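Local coordinates for uncharacterized protein (Chaetomium thermophilum, PDB 3LPZ) that probably serves as the Get4 component of the Get pathway, an alpha-solenoid that binds Get5 in tail-anchored protein biogenesis, at residues 17-22 with 36-41; 29-34 with 68-73; 43-46 with 52-55. All blocks are in the same frame, centred on the assembly; numbering follows the deposited sequence. Where two conformers were deposited one is given.

Contact 1. Residues 17-22 with 36-41; sequences ARLQRR and QETRLV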
loop_
_atom_site.group_PDB
_atom_site.type_symbol
_atom_site.label_atom_id
_atom_site.label_comp_id
_atom_site.label_asym_id
_atom_site.label_seq_id
_atom_site.Cartn_x
_atom_site.Cartn_y
_atom_site.Cartn_z
ATOM N N ALA A 17 -1.191 -34.372 -13.259
ATOM C CA ALA A 17 -2.257 -35.135 -12.615
ATOM C C ALA A 17 -1.657 -36.207 -11.698
ATOM O O ALA A 17 -2.139 -36.422 -10.574
ATOM C CB ALA A 17 -3.216 -35.762 -13.678
ATOM N N ARG A 18 -0.602 -36.857 -12.184
ATOM C CA ARG A 18 0.129 -37.869 -11.420
ATOM C C ARG A 18 0.695 -37.287 -10.122
ATOM O O ARG A 18 0.471 -37.835 -9.043
ATOM C CB ARG A 18 1.240 -38.487 -12.284
ATOM C CG ARG A 18 1.733 -39.848 -11.810
ATOM C CD ARG A 18 2.464 -40.615 -12.921
ATOM N NE ARG A 18 3.726 -39.988 -13.317
ATOM C CZ ARG A 18 3.984 -39.492 -14.526
ATOM N NH1 ARG A 18 3.071 -39.546 -15.484
ATOM N NH2 ARG A 18 5.165 -38.943 -14.776
ATOM N N LEU A 19 1.407 -36.168 -10.232
ATOM C CA LEU A 19 1.935 -35.454 -9.059
ATOM C C LEU A 19 0.820 -35.000 -8.115
ATOM O O LEU A 19 0.930 -35.200 -6.917
ATOM C CB LEU A 19 2.833 -34.268 -9.472
ATOM C CG LEU A 19 4.118 -34.666 -10.206
ATOM C CD1 LEU A 19 4.751 -33.458 -10.873
ATOM C CD2 LEU A 19 5.125 -35.371 -9.256
ATOM N N GLN A 20 -0.253 -34.414 -8.653
ATOM C CA GLN A 20 -1.396 -33.970 -7.808
ATOM C C GLN A 20 -2.068 -35.100 -7.019
ATOM O O GLN A 20 -2.377 -34.942 -5.816
ATOM C CB GLN A 20 -2.436 -33.216 -8.631
ATOM C CG GLN A 20 -1.958 -31.827 -9.010
ATOM C CD GLN A 20 -2.914 -31.130 -9.946
ATOM O OE1 GLN A 20 -3.459 -31.742 -10.852
ATOM N NE2 GLN A 20 -3.128 -29.845 -9.723
ATOM N N ARG A 21 -2.286 -36.232 -7.694
ATOM C CA ARG A 21 -2.885 -37.390 -7.035
ATOM C C ARG A 21 -1.983 -37.932 -5.927
ATOM O O ARG A 21 -2.461 -38.186 -4.827
ATOM C CB ARG A 21 -3.275 -38.490 -8.032
ATOM C CG ARG A 21 -3.898 -39.724 -7.369
ATOM C CD ARG A 21 -5.118 -40.239 -8.134
ATOM N NE ARG A 21 -6.158 -39.219 -8.279
ATOM C CZ ARG A 21 -7.402 -39.467 -8.679
ATOM N NH1 ARG A 21 -7.768 -40.704 -8.975
ATOM N NH2 ARG A 21 -8.280 -38.475 -8.784
ATOM N N ARG A 22 -0.680 -38.078 -6.186
ATOM C CA ARG A 22 0.240 -38.483 -5.114
ATOM C C ARG A 22 0.148 -37.576 -3.896
ATOM O O ARG A 22 0.157 -38.053 -2.749
ATOM C CB ARG A 22 1.685 -38.536 -5.604
ATOM C CG ARG A 22 1.964 -39.721 -6.496
ATOM C CD ARG A 22 3.341 -39.635 -7.098
ATOM N NE ARG A 22 4.395 -39.589 -6.090
ATOM C CZ ARG A 22 5.664 -39.305 -6.370
ATOM N NH1 ARG A 22 6.010 -39.037 -7.625
ATOM N NH2 ARG A 22 6.582 -39.294 -5.411
ATOM N N GLN A 36 9.553 -32.618 -4.296
ATOM C CA GLN A 36 10.937 -32.711 -4.782
ATOM C C GLN A 36 11.018 -33.207 -6.214
ATOM O O GLN A 36 11.851 -32.730 -7.005
ATOM C CB GLN A 36 11.809 -33.584 -3.850
ATOM C CG GLN A 36 12.047 -32.936 -2.474
ATOM C CD GLN A 36 12.655 -31.535 -2.568
ATOM O OE1 GLN A 36 13.721 -31.343 -3.165
ATOM N NE2 GLN A 36 11.975 -30.548 -1.980
ATOM N N GLU A 37 10.158 -34.167 -6.556
ATOM C CA GLU A 37 10.132 -34.672 -7.909
ATOM C C GLU A 37 9.596 -33.571 -8.833
ATOM O O GLU A 37 10.021 -33.454 -9.964
ATOM C CB GLU A 37 9.256 -35.916 -7.986
ATOM C CG GLU A 37 9.213 -36.569 -9.375
ATOM C CD GLU A 37 8.415 -37.834 -9.366
ATOM O OE1 GLU A 37 8.519 -38.580 -8.360
ATOM O OE2 GLU A 37 7.678 -38.081 -10.355
ATOM N N THR A 38 8.654 -32.764 -8.341
ATOM C CA THR A 38 8.145 -31.618 -9.135
ATOM C C THR A 38 9.284 -30.647 -9.495
ATOM O O THR A 38 9.366 -30.172 -10.631
ATOM C CB THR A 38 7.002 -30.882 -8.390
ATOM O OG1 THR A 38 5.965 -31.829 -8.075
ATOM C CG2 THR A 38 6.390 -29.727 -9.241
ATOM N N ARG A 39 10.156 -30.342 -8.529
ATOM C CA ARG A 39 11.307 -29.453 -8.779
ATOM C C ARG A 39 12.186 -29.999 -9.887
ATOM O O ARG A 39 12.640 -29.233 -10.745
ATOM C CB ARG A 39 12.197 -29.297 -7.532
ATOM C CG ARG A 39 11.566 -28.572 -6.365
ATOM C CD ARG A 39 12.597 -28.522 -5.218
ATOM N NE ARG A 39 13.866 -27.916 -5.633
ATOM C CZ ARG A 39 15.079 -28.273 -5.187
ATOM N NH1 ARG A 39 15.221 -29.286 -4.325
ATOM N NH2 ARG A 39 16.159 -27.629 -5.639
ATOM N N LEU A 40 12.482 -31.302 -9.830
ATOM C CA LEU A 40 13.331 -31.923 -10.833
ATOM C C LEU A 40 12.678 -31.854 -12.228
ATOM O O LEU A 40 13.325 -31.467 -13.190
ATOM C CB LEU A 40 13.676 -33.377 -10.454
ATOM C CG LEU A 40 14.805 -34.098 -11.203
ATOM C CD1 LEU A 40 16.217 -33.469 -10.958
ATOM C CD2 LEU A 40 14.819 -35.585 -10.791
ATOM N N VAL A 41 11.404 -32.210 -12.328
ATOM C CA VAL A 41 10.729 -32.177 -13.623
ATOM C C VAL A 41 10.680 -30.739 -14.204
ATOM O O VAL A 41 10.997 -30.522 -15.404
ATOM C CB VAL A 41 9.315 -32.797 -13.513
ATOM C CG1 VAL A 41 8.567 -32.644 -14.791
ATOM C CG2 VAL A 41 9.429 -34.286 -13.141
HETATM O O HOH W 1 6.376 -36.852 -12.729
HETATM O O HOH W 2 4.810 -39.051 -10.240
HETATM O O HOH W 3 9.380 -39.431 -6.246
#

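Contact 2. Residues 29-34 with 68-73; sequences EEQYEA and SGQGGS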
loop_
_atom_site.group_PDB
_atom_site.type_symbol
_atom_site.label_atom_id
_atom_site.label_comp_id
_atom_site.label_asym_id
_atom_site.label_seq_id
_atom_site.Cartn_x
_atom_site.Cartn_y
_atom_site.Cartn_z
ATOM N N GLU A 29 5.405 -37.197 4.318
ATOM C CA GLU A 29 6.635 -37.661 3.684
ATOM C C GLU A 29 6.480 -37.906 2.168
ATOM O O GLU A 29 7.360 -37.489 1.387
ATOM C CB GLU A 29 7.245 -38.849 4.446
ATOM C CG GLU A 29 7.710 -38.450 5.865
ATOM C CD GLU A 29 8.583 -39.484 6.556
ATOM O OE1 GLU A 29 8.463 -40.690 6.246
ATOM O OE2 GLU A 29 9.389 -39.081 7.426
ATOM N N GLU A 30 5.378 -38.543 1.744
ATOM C CA GLU A 30 5.110 -38.741 0.317
ATOM C C GLU A 30 4.851 -37.416 -0.414
ATOM O O GLU A 30 5.231 -37.268 -1.568
ATOM C CB GLU A 30 3.939 -39.712 0.101
ATOM C CG GLU A 30 4.345 -41.126 -0.319
ATOM C CD GLU A 30 5.779 -41.487 0.042
ATOM O OE1 GLU A 30 6.048 -41.765 1.235
ATOM O OE2 GLU A 30 6.636 -41.512 -0.876
ATOM N N GLN A 31 4.200 -36.478 0.270
ATOM C CA GLN A 31 3.911 -35.148 -0.293
ATOM C C GLN A 31 5.198 -34.368 -0.531
ATOM O O GLN A 31 5.366 -33.729 -1.574
ATOM C CB GLN A 31 2.975 -34.363 0.626
ATOM C CG GLN A 31 1.548 -34.945 0.665
ATOM C CD GLN A 31 0.678 -34.297 1.720
ATOM O OE1 GLN A 31 1.137 -34.030 2.831
ATOM N NE2 GLN A 31 -0.594 -34.062 1.391
ATOM N N TYR A 32 6.110 -34.445 0.436
ATOM C CA TYR A 32 7.441 -33.859 0.298
ATOM C C TYR A 32 8.215 -34.463 -0.884
ATOM O O TYR A 32 8.825 -33.727 -1.656
ATOM C CB TYR A 32 8.231 -33.972 1.615
ATOM C CG TYR A 32 9.694 -33.518 1.527
ATOM C CD1 TYR A 32 10.018 -32.153 1.542
ATOM C CD2 TYR A 32 10.746 -34.451 1.452
ATOM C CE1 TYR A 32 11.352 -31.720 1.461
ATOM C CE2 TYR A 32 12.082 -34.031 1.387
ATOM C CZ TYR A 32 12.367 -32.661 1.387
ATOM O OH TYR A 32 13.661 -32.205 1.320
ATOM N N GLU A 33 8.182 -35.790 -1.035
ATOM C CA GLU A 33 8.859 -36.449 -2.167
ATOM C C GLU A 33 8.281 -36.002 -3.518
ATOM O O GLU A 33 9.023 -35.769 -4.478
ATOM C CB GLU A 33 8.806 -37.979 -2.045
ATOM C CG GLU A 33 9.646 -38.544 -0.904
ATOM C CD GLU A 33 11.161 -38.449 -1.158
ATOM O OE1 GLU A 33 11.583 -38.111 -2.296
ATOM O OE2 GLU A 33 11.939 -38.716 -0.212
ATOM N N ALA A 34 6.956 -35.894 -3.588
ATOM C CA ALA A 34 6.309 -35.415 -4.796
ATOM C C ALA A 34 6.717 -33.975 -5.116
ATOM O O ALA A 34 6.908 -33.628 -6.292
ATOM C CB ALA A 34 4.799 -35.533 -4.678
ATOM N N SER A 68 -3.527 -28.855 0.346
ATOM C CA SER A 68 -3.399 -30.037 1.194
ATOM C C SER A 68 -2.693 -29.736 2.502
ATOM O O SER A 68 -2.142 -30.634 3.113
ATOM C CB SER A 68 -2.619 -31.137 0.477
ATOM O OG SER A 68 -3.196 -31.459 -0.774
ATOM N N GLY A 69 -2.656 -28.475 2.905
ATOM C CA GLY A 69 -1.999 -28.087 4.156
ATOM C C GLY A 69 -0.478 -28.212 4.227
ATOM O O GLY A 69 0.079 -28.176 5.321
ATOM N N GLN A 70 0.203 -28.354 3.089
ATOM C CA GLN A 70 1.669 -28.397 3.082
ATOM C C GLN A 70 2.231 -27.020 2.696
ATOM O O GLN A 70 2.689 -26.810 1.574
ATOM C CB GLN A 70 2.173 -29.475 2.122
ATOM C CG GLN A 70 1.705 -30.888 2.481
ATOM C CD GLN A 70 1.906 -31.216 3.941
ATOM O OE1 GLN A 70 3.030 -31.357 4.409
ATOM N NE2 GLN A 70 0.805 -31.322 4.678
ATOM N N GLY A 71 2.147 -26.088 3.641
ATOM C CA GLY A 71 2.431 -24.679 3.393
ATOM C C GLY A 71 3.885 -24.437 3.080
ATOM O O GLY A 71 4.207 -23.608 2.227
ATOM N N GLY A 72 4.757 -25.173 3.767
ATOM C CA GLY A 72 6.200 -25.116 3.531
ATOM C C GLY A 72 6.615 -25.567 2.141
ATOM O O GLY A 72 7.220 -24.801 1.397
ATOM N N SER A 73 6.290 -26.795 1.768
ATOM C CA SER A 73 6.611 -27.281 0.419
ATOM C C SER A 73 5.883 -26.521 -0.680
ATOM O O SER A 73 6.495 -26.149 -1.676
ATOM C CB SER A 73 6.314 -28.769 0.296
ATOM O OG SER A 73 7.351 -29.490 0.945
#

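Contact 3. Residues 43-46 with 52-55; sequences ARYS and AAAV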
loop_
_atom_site.group_PDB
_atom_site.type_symbol
_atom_site.label_atom_id
_atom_site.label_comp_id
_atom_site.label_asym_id
_atom_site.label_seq_id
_atom_site.Cartn_x
_atom_site.Cartn_y
_atom_site.Cartn_z
ATOM N N ALA A 43 12.661 -28.229 -13.459
ATOM C CA ALA A 43 14.026 -27.804 -13.821
ATOM C C ALA A 43 14.445 -28.374 -15.187
ATOM O O ALA A 43 15.059 -27.668 -15.995
ATOM C CB ALA A 43 15.049 -28.167 -12.722
ATOM N N ARG A 44 14.108 -29.628 -15.469
ATOM C CA ARG A 44 14.375 -30.152 -16.826
ATOM C C ARG A 44 13.689 -29.357 -17.945
ATOM O O ARG A 44 14.337 -29.032 -18.943
ATOM C CB ARG A 44 13.991 -31.605 -16.943
ATOM C CG ARG A 44 14.984 -32.534 -16.252
ATOM C CD ARG A 44 14.315 -33.873 -15.971
ATOM N NE ARG A 44 15.211 -34.799 -15.288
ATOM C CZ ARG A 44 14.814 -35.932 -14.714
ATOM N NH1 ARG A 44 13.520 -36.275 -14.717
ATOM N NH2 ARG A 44 15.708 -36.711 -14.114
ATOM N N TYR A 45 12.394 -29.043 -17.795
ATOM C CA TYR A 45 11.711 -28.212 -18.808
ATOM C C TYR A 45 12.339 -26.831 -18.928
ATOM O O TYR A 45 12.536 -26.322 -20.040
ATOM C CB TYR A 45 10.192 -28.096 -18.555
ATOM C CG TYR A 45 9.457 -29.342 -18.995
ATOM C CD1 TYR A 45 9.383 -29.687 -20.353
ATOM C CD2 TYR A 45 8.857 -30.190 -18.057
ATOM C CE1 TYR A 45 8.708 -30.846 -20.762
ATOM C CE2 TYR A 45 8.198 -31.345 -18.448
ATOM C CZ TYR A 45 8.135 -31.669 -19.798
ATOM O OH TYR A 45 7.468 -32.803 -20.185
ATOM N N SER A 46 12.654 -26.237 -17.779
ATOM C CA SER A 46 13.320 -24.936 -17.733
ATOM C C SER A 46 14.652 -24.940 -18.473
ATOM O O SER A 46 14.914 -24.028 -19.237
ATOM C CB SER A 46 13.568 -24.499 -16.287
ATOM O OG SER A 46 12.364 -24.052 -15.758
ATOM N N ALA A 52 6.911 -22.451 -20.411
ATOM C CA ALA A 52 5.468 -22.592 -20.255
ATOM C C ALA A 52 5.118 -23.885 -19.499
ATOM O O ALA A 52 4.210 -23.896 -18.681
ATOM C CB ALA A 52 4.753 -22.525 -21.605
ATOM N N ALA A 53 5.852 -24.955 -19.793
ATOM C CA ALA A 53 5.695 -26.224 -19.090
ATOM C C ALA A 53 6.124 -26.104 -17.625
ATOM O O ALA A 53 5.395 -26.517 -16.728
ATOM C CB ALA A 53 6.492 -27.329 -19.797
ATOM N N ALA A 54 7.307 -25.539 -17.389
ATOM C CA ALA A 54 7.801 -25.414 -16.032
ATOM C C ALA A 54 6.793 -24.636 -15.181
ATOM O O ALA A 54 6.517 -25.020 -14.049
ATOM C CB ALA A 54 9.154 -24.713 -16.012
ATOM N N VAL A 55 6.274 -23.532 -15.732
ATOM C CA VAL A 55 5.315 -22.684 -15.046
ATOM C C VAL A 55 4.016 -23.427 -14.725
ATOM O O VAL A 55 3.507 -23.322 -13.601
ATOM C CB VAL A 55 5.018 -21.363 -15.859
ATOM C CG1 VAL A 55 3.691 -20.694 -15.398
ATOM C CG2 VAL A 55 6.171 -20.387 -15.732
#

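Contact 1. Residues 17-22 with 36-41
Arg22 and Glu37 form a salt bridge between helix 11-25 and helix 28-47. Glu37 starts out toward the other helix. Its CG is anti to the backbone N (chi1 -177°) and the chain stays extended beyond it. CB and CG pass beside Leu19 CD2 without closer contact. CD of Glu37 lies 4.1 Å from Leu19 CD2. At the tip the two oxygens do different work. Glu37 OE1 accepts a nearly straight hydrogen bond of 2.7 Å from Arg22 NH1. The oxygen lies at the edge of the guanidinium, in its plane, but the N-H reaches it from above the carboxylate plane. Glu37 OE2 sits 3.9 Å from Leu19 CD2 and accepts hydrogen bonds from two waters. One of these waters also takes a bond from Arg22 NH1, at 2.9 Å. The two helices run antiparallel, with segment axes 11.0 Å apart and 164° between their directions. They make a helical hairpin at the N-terminal end of the alpha-solenoid. With an alanine here instead of Glu37, Arg22 would probably lose its charged mate and its guanidinium would be freer to turn. On the buried side, Leu19 CD1 lies 3.5 Å from Thr38 OG1. That hydroxyl is hydrogen-bonded to Ala34 O in its own helix. Thr38 also touches Ile57 and Val61 of helix 51-67.

Contact 2. Residues 29-34 with 68-73
The amide oxygen of Gln31 lies over the flat side-chain amide of Gln70, and this is the tight part of the contact. The two side chains cross at about a right angle. Gln31 reaches over extended, and its OE1 is 3.1 Å from Gln70 CD. Gln31 OE1 is also 3.2 Å from Gln70 CG. The Gln70 chain is bent at chi2 (-48°), which turns its amide back across the Gln31 oxygen. Gln70 NE2 is 3.3 Å from Gln31 OE1, but the angle is too poor for a hydrogen bond. Instead Gln70 NE2 gives a weak bond to Ser68 O, within its own segment. Gln31 NE2 passes 3.7 Å from Ser68 CB and is hydrogen-bonded to Ile23 O of helix 11-25. The solvent side is looser. There the exposed Tyr32 offers only the edge of its ring, with CD1 3.8 Å from Ser73 OG. The contact joins helix 28-47 to the turn after helix 51-67 and the first turn of helix 71-88. Gly69, with positive phi, is the C-prime residue of a Schellman motif that ends helix 51-67. Gln70 holds the N-cap position of helix 71-88. The hydroxyl of Ser68 bonds back to Thr64 O. With no hydrogen bond across it, the join rests on close packing of polar side chains, while Gln31 and Ser68 bond to backbone carbonyls beside it.

Contact 3. Residues 43-46 with 52-55
Over one face of the Tyr45 ring sits the methyl of Ala53, in a CH-pi contact. Ala53 CB is 4.0 Å from the centroid of the Tyr45 ring and 23° off the ring normal. It is shifted toward the inner end of the ring, so its nearest ring atom is Tyr45 CG, at 3.7 Å. The torsion explains the fit: Tyr45 CG is anti to its carbonyl carbon (chi1 -78°), and this stands the ring alongside the start of the next helix. The second kind of contact is apolar packing close to the backbone, with Tyr45 CB 4.4 Å from Ala54 CB. Tyr45 CB also makes van der Waals contact with the backbone, 4.0 Å from Ala54 N. The CA atoms of Tyr45 and Ala54 are only 5.6 Å apart, consistent with a small residue at Ala54. The two segments flank the short turn between helix 28-47 and helix 51-67, so they bring successive helices of the alpha-solenoid together near their connection. Asn50 OD1, in that turn, accepts a hydrogen bond from Ala53 N. A third kind pairs a polar atom with a methyl. Ser46 OG lies 3.3 Å from Ala54 CB, and the hydroxyl makes a weak hydrogen bond to Ala42 O in its own helix. Helix 11-25 packs against the same aromatic residue: Ile12 and Ile15 touch Tyr45, and Ile12 also touches Ala53.

In the fold
From the N terminus, contact 1 comes first: it closes the loop from helix 11-25 to helix 28-47. Contact 2 opens within that loop, at 29-34, and ends at 68-73, so contacts 1 and 2 cross along the chain. It ties helix 28-47 to the start of helix 71-88. Contacts 1 and 2 also touch, since Leu19 and Arg22 pack on Ala34, and their centres are about 10 Å apart. Contact 3 follows contact 1 in series and is nested inside the loop of contact 2. It ties helix 28-47 to helix 51-67, its centre about 20 Å from that of contact 2. Helix 28-47 takes part in all three, joining the first four helices of the solenoid.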